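Local coordinates for protein xyloglucan-specific endo-beta-1,4-glucanase BoGH9A (Bacteroides ovatus, PDB 6DHT) that hydrolyses internal beta-1,4-glucosidic linkages in the backbone of xyloglucan, releasing xyloglucan oligosaccharides for breakdown by this gut bacterium, at residues 102-107 / 469-474; 183-188 / 557-562; 190-195 / 450-455. All coordinates share one frame; numbering follows the deposited sequence.

Contact 1 of 3, residues 102-107 / 469-474; sequences SVLSPL and RNMDYI
Met471 meets Leu104 and Leu107 at two different points along its chain, and has more surface buried in the contact than either leucine. Leu104 and Met471 run alongside each other with their chains pointing opposite ways, CD1 of Leu104 lying 4.1 Å from CG of Met471. Leu107 instead reaches the thioether end tip to tip: its CD2 is 3.9 Å from SD and 4.2 Å from CE of Met471. The torsions account for this division. CG of Met471 is trans to the backbone N (chi1 -178°), which sends the chain outward from helix 461-474, and bends at chi2 and chi3 then turn SD and CE toward Leu107. Leu104 lies in a type I turn from Ser102 to Ser105, Leu107 in the first turn of helix 105-117, the first helix of the GH9 (alpha/alpha)6 barrel. The Ig-like domain lies close by: Arg469 forms a salt bridge with Glu30, and Asp472 OD1 is hydrogen-bonded to Asn21. No hydrogen bond spans the contact itself, whose three touching residues are buried. Met471 also packs on Leu560 and Leu564 of helix 551-567 and on Met445 of helix 439-458.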
loop_
_atom_site.group_PDB
_atom_site.type_symbol
_atom_site.label_atom_id
_atom_site.label_comp_id
_atom_site.label_asym_id
_atom_site.label_seq_id
_atom_site.Cartn_x
_atom_site.Cartn_y
_atom_site.Cartn_z
ATOM N N SER A 102 -5.015 -4.486 -20.251
ATOM C CA SER A 102 -3.919 -4.028 -19.393
ATOM C C SER A 102 -4.074 -2.573 -18.986
ATOM O O SER A 102 -3.089 -1.851 -18.851
ATOM C CB SER A 102 -2.594 -4.221 -20.101
ATOM O OG SER A 102 -2.349 -5.606 -20.318
ATOM N N VAL A 103 -5.309 -2.147 -18.765
ATOM C CA VAL A 103 -5.534 -0.731 -18.526
ATOM C C VAL A 103 -4.897 -0.255 -17.204
ATOM O O VAL A 103 -4.455 0.893 -17.125
ATOM C CB VAL A 103 -7.046 -0.359 -18.661
ATOM C CG1 VAL A 103 -7.828 -0.915 -17.540
ATOM C CG2 VAL A 103 -7.216 1.155 -18.770
ATOM N N LEU A 104 -4.805 -1.134 -16.207
ATOM C CA LEU A 104 -4.181 -0.749 -14.943
ATOM C C LEU A 104 -2.688 -1.079 -14.880
ATOM O O LEU A 104 -2.064 -0.883 -13.848
ATOM C CB LEU A 104 -4.891 -1.391 -13.742
ATOM C CG LEU A 104 -6.381 -1.120 -13.626
ATOM C CD1 LEU A 104 -6.951 -1.842 -12.419
ATOM C CD2 LEU A 104 -6.658 0.369 -13.530
ATOM N N SER A 105 -2.088 -1.583 -15.947
ATOM C CA SER A 105 -0.681 -1.929 -15.894
ATOM C C SER A 105 0.208 -0.718 -15.629
ATOM O O SER A 105 1.132 -0.802 -14.787
ATOM C CB SER A 105 -0.277 -2.669 -17.173
ATOM O OG SER A 105 1.104 -2.988 -17.165
ATOM N N PRO A 106 -0.049 0.434 -16.286
ATOM C CA PRO A 106 0.807 1.593 -15.970
ATOM C C PRO A 106 0.654 2.046 -14.526
ATOM O O PRO A 106 1.623 2.530 -13.956
ATOM C CB PRO A 106 0.333 2.666 -16.952
ATOM C CG PRO A 106 -0.271 1.884 -18.087
ATOM C CD PRO A 106 -0.919 0.703 -17.444
ATOM N N LEU A 107 -0.527 1.877 -13.948
ATOM C CA LEU A 107 -0.755 2.201 -12.548
ATOM C C LEU A 107 0.040 1.256 -11.628
ATOM O O LEU A 107 0.743 1.698 -10.726
ATOM C CB LEU A 107 -2.256 2.133 -12.253
ATOM C CG LEU A 107 -2.661 2.312 -10.788
ATOM C CD1 LEU A 107 -2.394 3.732 -10.316
ATOM C CD2 LEU A 107 -4.083 1.999 -10.605
ATOM N N ARG A 469 -14.621 -2.105 -8.381
ATOM C CA ARG A 469 -15.411 -0.903 -8.071
ATOM C C ARG A 469 -14.640 0.046 -7.158
ATOM O O ARG A 469 -14.659 1.269 -7.344
ATOM C CB ARG A 469 -16.756 -1.262 -7.439
ATOM C CG ARG A 469 -17.711 -1.950 -8.383
ATOM C CD ARG A 469 -18.971 -2.452 -7.683
ATOM N NE ARG A 469 -19.885 -3.114 -8.607
ATOM C CZ ARG A 469 -20.872 -3.924 -8.226
ATOM N NH1 ARG A 469 -21.086 -4.177 -6.941
ATOM N NH2 ARG A 469 -21.654 -4.478 -9.128
ATOM N N ASN A 470 -13.965 -0.496 -6.150
ATOM C CA ASN A 470 -13.187 0.331 -5.242
ATOM C C ASN A 470 -11.999 0.964 -5.952
ATOM O O ASN A 470 -11.637 2.111 -5.657
ATOM C CB ASN A 470 -12.690 -0.473 -4.026
ATOM C CG ASN A 470 -13.697 -0.524 -2.908
ATOM O OD1 ASN A 470 -14.855 -0.178 -3.092
ATOM N ND2 ASN A 470 -13.273 -1.006 -1.744
ATOM N N MET A 471 -11.382 0.229 -6.875
ATOM C CA MET A 471 -10.345 0.839 -7.708
ATOM C C MET A 471 -10.898 2.004 -8.562
ATOM O O MET A 471 -10.255 3.053 -8.659
ATOM C CB MET A 471 -9.606 -0.208 -8.571
ATOM C CG MET A 471 -8.489 0.387 -9.404
ATOM S SD MET A 471 -7.178 1.192 -8.400
ATOM C CE MET A 471 -6.340 -0.282 -7.951
ATOM N N ASP A 472 -12.066 1.822 -9.167
ATOM C CA ASP A 472 -12.675 2.894 -9.942
ATOM C C ASP A 472 -12.838 4.145 -9.078
ATOM O O ASP A 472 -12.669 5.275 -9.570
ATOM C CB ASP A 472 -14.045 2.464 -10.440
ATOM C CG ASP A 472 -13.996 1.583 -11.684
ATOM O OD1 ASP A 472 -12.939 1.073 -12.106
ATOM O OD2 ASP A 472 -15.076 1.389 -12.287
ATOM N N TYR A 473 -13.208 3.957 -7.817
ATOM C CA TYR A 473 -13.390 5.078 -6.898
ATOM C C TYR A 473 -12.114 5.902 -6.784
ATOM O O TYR A 473 -12.152 7.138 -6.928
ATOM C CB TYR A 473 -13.854 4.620 -5.493
ATOM C CG TYR A 473 -14.210 5.761 -4.574
ATOM C CD1 TYR A 473 -13.233 6.476 -3.918
ATOM C CD2 TYR A 473 -15.525 6.141 -4.400
ATOM C CE1 TYR A 473 -13.536 7.546 -3.100
ATOM C CE2 TYR A 473 -15.839 7.199 -3.578
ATOM C CZ TYR A 473 -14.847 7.886 -2.927
ATOM O OH TYR A 473 -15.168 8.973 -2.122
ATOM N N ILE A 474 -10.969 5.300 -6.492
ATOM C CA ILE A 474 -9.793 6.138 -6.343
ATOM C C ILE A 474 -9.297 6.715 -7.652
ATOM O O ILE A 474 -8.554 7.704 -7.610
ATOM C CB ILE A 474 -8.625 5.481 -5.614
ATOM C CG1 ILE A 474 -8.025 4.408 -6.479
ATOM C CG2 ILE A 474 -9.025 4.974 -4.186
ATOM C CD1 ILE A 474 -6.601 4.143 -6.108
#

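Contact 2 of 3, residues 183-188 / 557-562; sequences IGLMQS and LVALAS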
loop_
_atom_site.group_PDB
_atom_site.type_symbol
_atom_site.label_atom_id
_atom_site.label_comp_id
_atom_site.label_asym_id
_atom_site.label_seq_id
_atom_site.Cartn_x
_atom_site.Cartn_y
_atom_site.Cartn_z
ATOM N N ILE A 183 6.380 -4.153 2.905
ATOM C CA ILE A 183 6.961 -5.274 2.183
ATOM C C ILE A 183 6.114 -6.525 2.409
ATOM O O ILE A 183 5.822 -7.246 1.463
ATOM C CB ILE A 183 8.386 -5.516 2.647
ATOM C CG1 ILE A 183 9.292 -4.335 2.316
ATOM C CG2 ILE A 183 8.905 -6.765 2.001
ATOM C CD1 ILE A 183 10.594 -4.316 3.066
ATOM N N GLY A 184 5.668 -6.753 3.641
ATOM C CA GLY A 184 4.860 -7.919 3.940
ATOM C C GLY A 184 3.588 -7.994 3.096
ATOM O O GLY A 184 3.211 -9.071 2.624
ATOM N N LEU A 185 2.961 -6.842 2.881
ATOM C CA LEU A 185 1.749 -6.769 2.075
ATOM C C LEU A 185 2.080 -7.003 0.599
ATOM O O LEU A 185 1.424 -7.820 -0.060
ATOM C CB LEU A 185 1.059 -5.410 2.273
ATOM C CG LEU A 185 -0.201 -5.208 1.421
ATOM C CD1 LEU A 185 -1.248 -6.271 1.694
ATOM C CD2 LEU A 185 -0.759 -3.822 1.672
ATOM N N MET A 186 3.093 -6.318 0.071
ATOM C CA MET A 186 3.416 -6.447 -1.337
ATOM C C MET A 186 3.873 -7.860 -1.648
ATOM O O MET A 186 3.522 -8.418 -2.694
ATOM C CB MET A 186 4.423 -5.401 -1.799
ATOM C CG MET A 186 3.834 -3.995 -1.781
ATOM S SD MET A 186 4.947 -2.721 -2.360
ATOM C CE MET A 186 6.004 -2.530 -0.962
ATOM N N GLN A 187 4.654 -8.441 -0.754
ATOM C CA GLN A 187 5.136 -9.818 -0.943
ATOM C C GLN A 187 4.031 -10.852 -0.761
ATOM O O GLN A 187 4.154 -11.988 -1.252
ATOM C CB GLN A 187 6.378 -10.087 -0.048
ATOM C CG GLN A 187 7.588 -9.346 -0.585
ATOM C CD GLN A 187 8.941 -9.661 0.050
ATOM O OE1 GLN A 187 9.958 -9.339 -0.560
ATOM N NE2 GLN A 187 8.964 -10.200 1.255
ATOM N N SER A 188 2.943 -10.518 -0.074
ATOM C CA SER A 188 1.773 -11.405 -0.025
ATOM C C SER A 188 1.184 -11.501 -1.439
ATOM O O SER A 188 0.893 -12.599 -1.940
ATOM C CB SER A 188 0.705 -10.884 0.948
ATOM O OG SER A 188 1.197 -10.823 2.278
ATOM N N LEU A 557 -1.741 0.269 -2.826
ATOM C CA LEU A 557 -1.965 0.490 -4.260
ATOM C C LEU A 557 -1.270 -0.546 -5.121
ATOM O O LEU A 557 -1.866 -1.070 -6.056
ATOM C CB LEU A 557 -1.479 1.888 -4.630
ATOM C CG LEU A 557 -1.630 2.304 -6.085
ATOM C CD1 LEU A 557 -3.108 2.302 -6.508
ATOM C CD2 LEU A 557 -0.988 3.656 -6.331
ATOM N N VAL A 558 -0.014 -0.862 -4.830
ATOM C CA VAL A 558 0.670 -1.930 -5.575
ATOM C C VAL A 558 -0.089 -3.244 -5.436
ATOM O O VAL A 558 -0.293 -3.969 -6.419
ATOM C CB VAL A 558 2.098 -2.128 -5.029
ATOM C CG1 VAL A 558 2.706 -3.446 -5.516
ATOM C CG2 VAL A 558 3.019 -0.981 -5.408
ATOM N N ALA A 559 -0.528 -3.540 -4.215
ATOM C CA ALA A 559 -1.271 -4.785 -3.962
ATOM C C ALA A 559 -2.533 -4.879 -4.810
ATOM O O ALA A 559 -2.740 -5.899 -5.490
ATOM C CB ALA A 559 -1.622 -4.929 -2.491
ATOM N N LEU A 560 -3.360 -3.846 -4.795
ATOM C CA LEU A 560 -4.653 -3.938 -5.495
ATOM C C LEU A 560 -4.470 -3.768 -6.999
ATOM O O LEU A 560 -5.032 -4.528 -7.779
ATOM C CB LEU A 560 -5.701 -2.939 -4.961
ATOM C CG LEU A 560 -7.100 -3.254 -5.497
ATOM C CD1 LEU A 560 -7.580 -4.698 -5.196
ATOM C CD2 LEU A 560 -8.072 -2.232 -4.957
ATOM N N ALA A 561 -3.700 -2.780 -7.430
ATOM C CA ALA A 561 -3.556 -2.562 -8.869
ATOM C C ALA A 561 -2.917 -3.765 -9.574
ATOM O O ALA A 561 -3.319 -4.125 -10.682
ATOM C CB ALA A 561 -2.757 -1.336 -9.138
ATOM N N SER A 562 -1.889 -4.355 -8.953
ATOM C CA SER A 562 -1.188 -5.471 -9.576
ATOM C C SER A 562 -2.093 -6.662 -9.661
ATOM O O SER A 562 -2.141 -7.321 -10.702
ATOM C CB SER A 562 0.031 -5.863 -8.786
ATOM O OG SER A 562 0.927 -4.758 -8.640
#
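Leu185 and Met186 meet Val558 and Ala559 where the two helical backbones run close together, the CA atoms of Met186 and Ala559 being 5.6 Å apart. Such proximity fits the small side chain of Ala559, whose methyl group points at helix 176-192 and is covered there. Its CB lies 4.2 Å from CG of Leu185, so this leucine touches with its branch point.

The rest of the contact is a crossing of Met186 over Val558, nearly at a right angle. Both CG and SD of Met186 are 3.9 Å from CG1 of Val558. The sulfur also touches CB and CG2 of the valine, and thus rests against the whole branched end. Met186 stays extended through chi2 before bending at chi3 (-77°), which carries CE off the line of the chain beyond the sulfur. No hydrogen bond joins the segments.

Two serine hydroxyls bond within their own helices. Ser188 OG donates to Gly184 O at 2.7 Å, the donor tilted 24° from the carbonyl plane; Gly184 O has a second partner in Gln277 NE2. Ser562 OG donates in a similar way to Val558 O, also at 2.7 Å, and this oxygen accepts from Ser562 N as well; the two donors approach from opposite faces of the carbonyl plane. Each serine hydroxyl is thereby folded back onto its own helix, one turn earlier.

The pair lies deep in the helical barrel of the GH9 domain. Helix 105-117 covers one flank, with Phe115 on Met186 and Ala111 on Val558, and Met218 of helix 213-226 also packs on Met186. Helix 439-458 adds Asn446 against Leu185 and Val449 against Ala559, bringing a third helix up to the Leu185-Ala559 part of the interface.

Contact 3 of 3, residues 190-195 / 450-455; sequences YQLFLD and SLMYAY. With EDO (1,2-ethanediol), chain P.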
loop_
_atom_site.group_PDB
_atom_site.type_symbol
_atom_site.label_atom_id
_atom_site.label_comp_id
_atom_site.label_asym_id
_atom_site.label_seq_id
_atom_site.Cartn_x
_atom_site.Cartn_y
_atom_site.Cartn_z
ATOM N N TYR A 190 2.698 -10.706 -4.298
ATOM C CA TYR A 190 3.733 -11.325 -5.130
ATOM C C TYR A 190 3.593 -12.855 -5.213
ATOM O O TYR A 190 3.671 -13.451 -6.297
ATOM C CB TYR A 190 5.120 -10.950 -4.581
ATOM C CG TYR A 190 6.216 -11.699 -5.293
ATOM C CD1 TYR A 190 6.710 -11.245 -6.513
ATOM C CD2 TYR A 190 6.747 -12.864 -4.741
ATOM C CE1 TYR A 190 7.679 -11.981 -7.204
ATOM C CE2 TYR A 190 7.694 -13.566 -5.396
ATOM C CZ TYR A 190 8.177 -13.114 -6.609
ATOM O OH TYR A 190 9.144 -13.896 -7.244
ATOM N N GLN A 191 3.372 -13.483 -4.065
ATOM C CA GLN A 191 3.302 -14.945 -3.980
ATOM C C GLN A 191 2.128 -15.520 -4.745
ATOM O O GLN A 191 2.153 -16.699 -5.127
ATOM C CB GLN A 191 3.249 -15.371 -2.520
ATOM C CG GLN A 191 4.589 -15.252 -1.798
ATOM C CD GLN A 191 4.475 -15.479 -0.309
ATOM O OE1 GLN A 191 4.657 -16.592 0.176
ATOM N NE2 GLN A 191 4.233 -14.427 0.441
ATOM N N LEU A 192 1.100 -14.721 -5.003
ATOM C CA LEU A 192 -0.081 -15.161 -5.767
ATOM C C LEU A 192 0.105 -15.048 -7.263
ATOM O O LEU A 192 -0.636 -15.693 -8.011
ATOM C CB LEU A 192 -1.283 -14.299 -5.397
ATOM C CG LEU A 192 -1.771 -14.302 -3.952
ATOM C CD1 LEU A 192 -2.757 -13.164 -3.722
ATOM C CD2 LEU A 192 -2.355 -15.631 -3.587
ATOM N N PHE A 193 1.032 -14.208 -7.720
ATOM C CA PHE A 193 1.160 -13.853 -9.126
ATOM C C PHE A 193 2.605 -13.865 -9.602
ATOM O O PHE A 193 3.135 -12.901 -10.114
ATOM C CB PHE A 193 0.534 -12.459 -9.372
ATOM C CG PHE A 193 -0.933 -12.379 -8.996
ATOM C CD1 PHE A 193 -1.887 -12.990 -9.776
ATOM C CD2 PHE A 193 -1.342 -11.724 -7.855
ATOM C CE1 PHE A 193 -3.220 -12.967 -9.417
ATOM C CE2 PHE A 193 -2.676 -11.700 -7.491
ATOM C CZ PHE A 193 -3.619 -12.288 -8.282
ATOM N N LEU A 194 3.253 -15.005 -9.448
ATOM C CA LEU A 194 4.667 -15.083 -9.756
ATOM C C LEU A 194 5.003 -14.741 -11.194
ATOM O O LEU A 194 5.974 -14.048 -11.456
ATOM C CB LEU A 194 5.210 -16.495 -9.409
ATOM C CG LEU A 194 5.208 -16.858 -7.908
ATOM C CD1 LEU A 194 5.708 -18.296 -7.677
ATOM C CD2 LEU A 194 6.034 -15.926 -7.104
ATOM N N ASP A 195 4.231 -15.282 -12.149
ATOM C CA ASP A 195 4.489 -15.023 -13.567
ATOM C C ASP A 195 4.346 -13.537 -13.885
ATOM O O ASP A 195 5.156 -12.963 -14.596
ATOM C CB ASP A 195 3.548 -15.841 -14.483
ATOM C CG ASP A 195 3.921 -17.299 -14.581
ATOM O OD1 ASP A 195 5.025 -17.694 -14.140
ATOM O OD2 ASP A 195 3.068 -18.039 -15.120
ATOM N N SER A 450 -8.775 -7.302 0.209
ATOM C CA SER A 450 -9.522 -8.330 0.944
ATOM C C SER A 450 -10.552 -9.015 0.041
ATOM O O SER A 450 -10.694 -10.260 0.034
ATOM C CB SER A 450 -10.166 -7.743 2.185
ATOM O OG SER A 450 -9.218 -7.126 3.013
ATOM N N LEU A 451 -11.276 -8.225 -0.754
ATOM C CA LEU A 451 -12.255 -8.785 -1.699
ATOM C C LEU A 451 -11.595 -9.616 -2.771
ATOM O O LEU A 451 -12.133 -10.649 -3.192
ATOM C CB LEU A 451 -13.062 -7.630 -2.325
ATOM C CG LEU A 451 -14.026 -6.962 -1.351
ATOM C CD1 LEU A 451 -14.535 -5.646 -1.912
ATOM C CD2 LEU A 451 -15.204 -7.900 -1.026
ATOM N N MET A 452 -10.439 -9.189 -3.251
ATOM C CA MET A 452 -9.694 -9.956 -4.224
ATOM C C MET A 452 -9.302 -11.328 -3.625
ATOM O O MET A 452 -9.428 -12.375 -4.273
ATOM C CB MET A 452 -8.485 -9.110 -4.677
ATOM C CG MET A 452 -7.596 -9.716 -5.736
ATOM S SD MET A 452 -6.457 -10.983 -5.135
ATOM C CE MET A 452 -5.430 -9.988 -4.031
ATOM N N TYR A 453 -8.833 -11.338 -2.379
ATOM C CA TYR A 453 -8.553 -12.614 -1.728
ATOM C C TYR A 453 -9.817 -13.454 -1.586
ATOM O O TYR A 453 -9.780 -14.669 -1.768
ATOM C CB TYR A 453 -7.954 -12.419 -0.335
ATOM C CG TYR A 453 -6.439 -12.311 -0.316
ATOM C CD1 TYR A 453 -5.643 -13.446 -0.281
ATOM C CD2 TYR A 453 -5.816 -11.081 -0.376
ATOM C CE1 TYR A 453 -4.254 -13.347 -0.281
ATOM C CE2 TYR A 453 -4.434 -10.964 -0.374
ATOM C CZ TYR A 453 -3.667 -12.104 -0.336
ATOM O OH TYR A 453 -2.286 -12.023 -0.334
ATOM N N ALA A 454 -10.944 -12.853 -1.248
ATOM C CA ALA A 454 -12.190 -13.631 -1.170
ATOM C C ALA A 454 -12.563 -14.280 -2.514
ATOM O O ALA A 454 -13.020 -15.449 -2.549
ATOM C CB ALA A 454 -13.328 -12.762 -0.672
ATOM N N TYR A 455 -12.344 -13.578 -3.624
ATOM C CA TYR A 455 -12.503 -14.146 -4.957
ATOM C C TYR A 455 -11.563 -15.355 -5.124
ATOM O O TYR A 455 -11.991 -16.445 -5.541
ATOM C CB TYR A 455 -12.218 -13.110 -6.053
ATOM C CG TYR A 455 -12.105 -13.715 -7.418
ATOM C CD1 TYR A 455 -13.235 -14.172 -8.094
ATOM C CD2 TYR A 455 -10.872 -13.870 -8.027
ATOM C CE1 TYR A 455 -13.119 -14.746 -9.332
ATOM C CE2 TYR A 455 -10.750 -14.450 -9.264
ATOM C CZ TYR A 455 -11.884 -14.879 -9.924
ATOM O OH TYR A 455 -11.791 -15.475 -11.174
HETATM C C1 EDO P . -3.659 -16.468 -8.263
HETATM O O1 EDO P . -2.828 -17.537 -7.773
HETATM C C2 EDO P . -3.848 -16.537 -9.784
HETATM O O2 EDO P . -5.171 -16.976 -10.107
#
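Leu192 projects into a hollow framed by Tyr453 and Met452, and its CD1 methyl is the bump that fills it. That methyl lies 3.6 Å from OH and 3.7 Å from CZ of Tyr453, against the phenol end of the ring, with the leucine and tyrosine side chains meeting at a slant. The other wall is Met452, whose CE is 4.2 Å from CD1 of Leu192. Bends at chi2 (-78°) and chi3 (-64°) curl the methionine so that its methyl faces the leucine while the sulfur is presented to Phe193. There SD sits at the edge of the Phe193 ring, near its plane, 4.4 Å from CZ. Phe193 holds the N-cap position of helix 194-199, and its ring continues onto Ser563, Ala566 and Leu567 of helix 551-567; Phe384 stacks on the Tyr453 ring. The contact joins the stretch leading from helix 176-192 into helix 194-199 to helix 439-458 of the barrel. A 1,2-ethanediol, probably from the crystallisation liquor, donates from O1 to Leu192 O at 2.9 Å. With no hydrogen bond between the segments, the fit rests on van der Waals packing, including a methyl against the Tyr453 hydroxyl oxygen, whereas the diol marks the Leu192 carbonyl as accessible to a small polar molecule.

From the N terminus, the six segments follow in the order 102-107, 183-188, 190-195, 450-455, 469-474 and 557-562. Contact 1 closes a loop when the chain reaches 469-474, with 361 residues between its segments. Contact 2 opens inside that loop and closes only at 557-562, so the two cross. Contact 3, spanning 254 residues, is nested inside both. Contacts 1 and 2 touch at helix 551-567, where Met471 and Leu107 pack on Ala561. Helices 439-458 and 461-474, used by contacts 3 and 1, follow each other in the chain. Contacts 2 and 3 share helix 176-192 and meet where Ser188 touches Tyr453. Two early helices, 105-117 and 176-192, are thereby joined to three late ones, 439-458, 461-474 and 551-567.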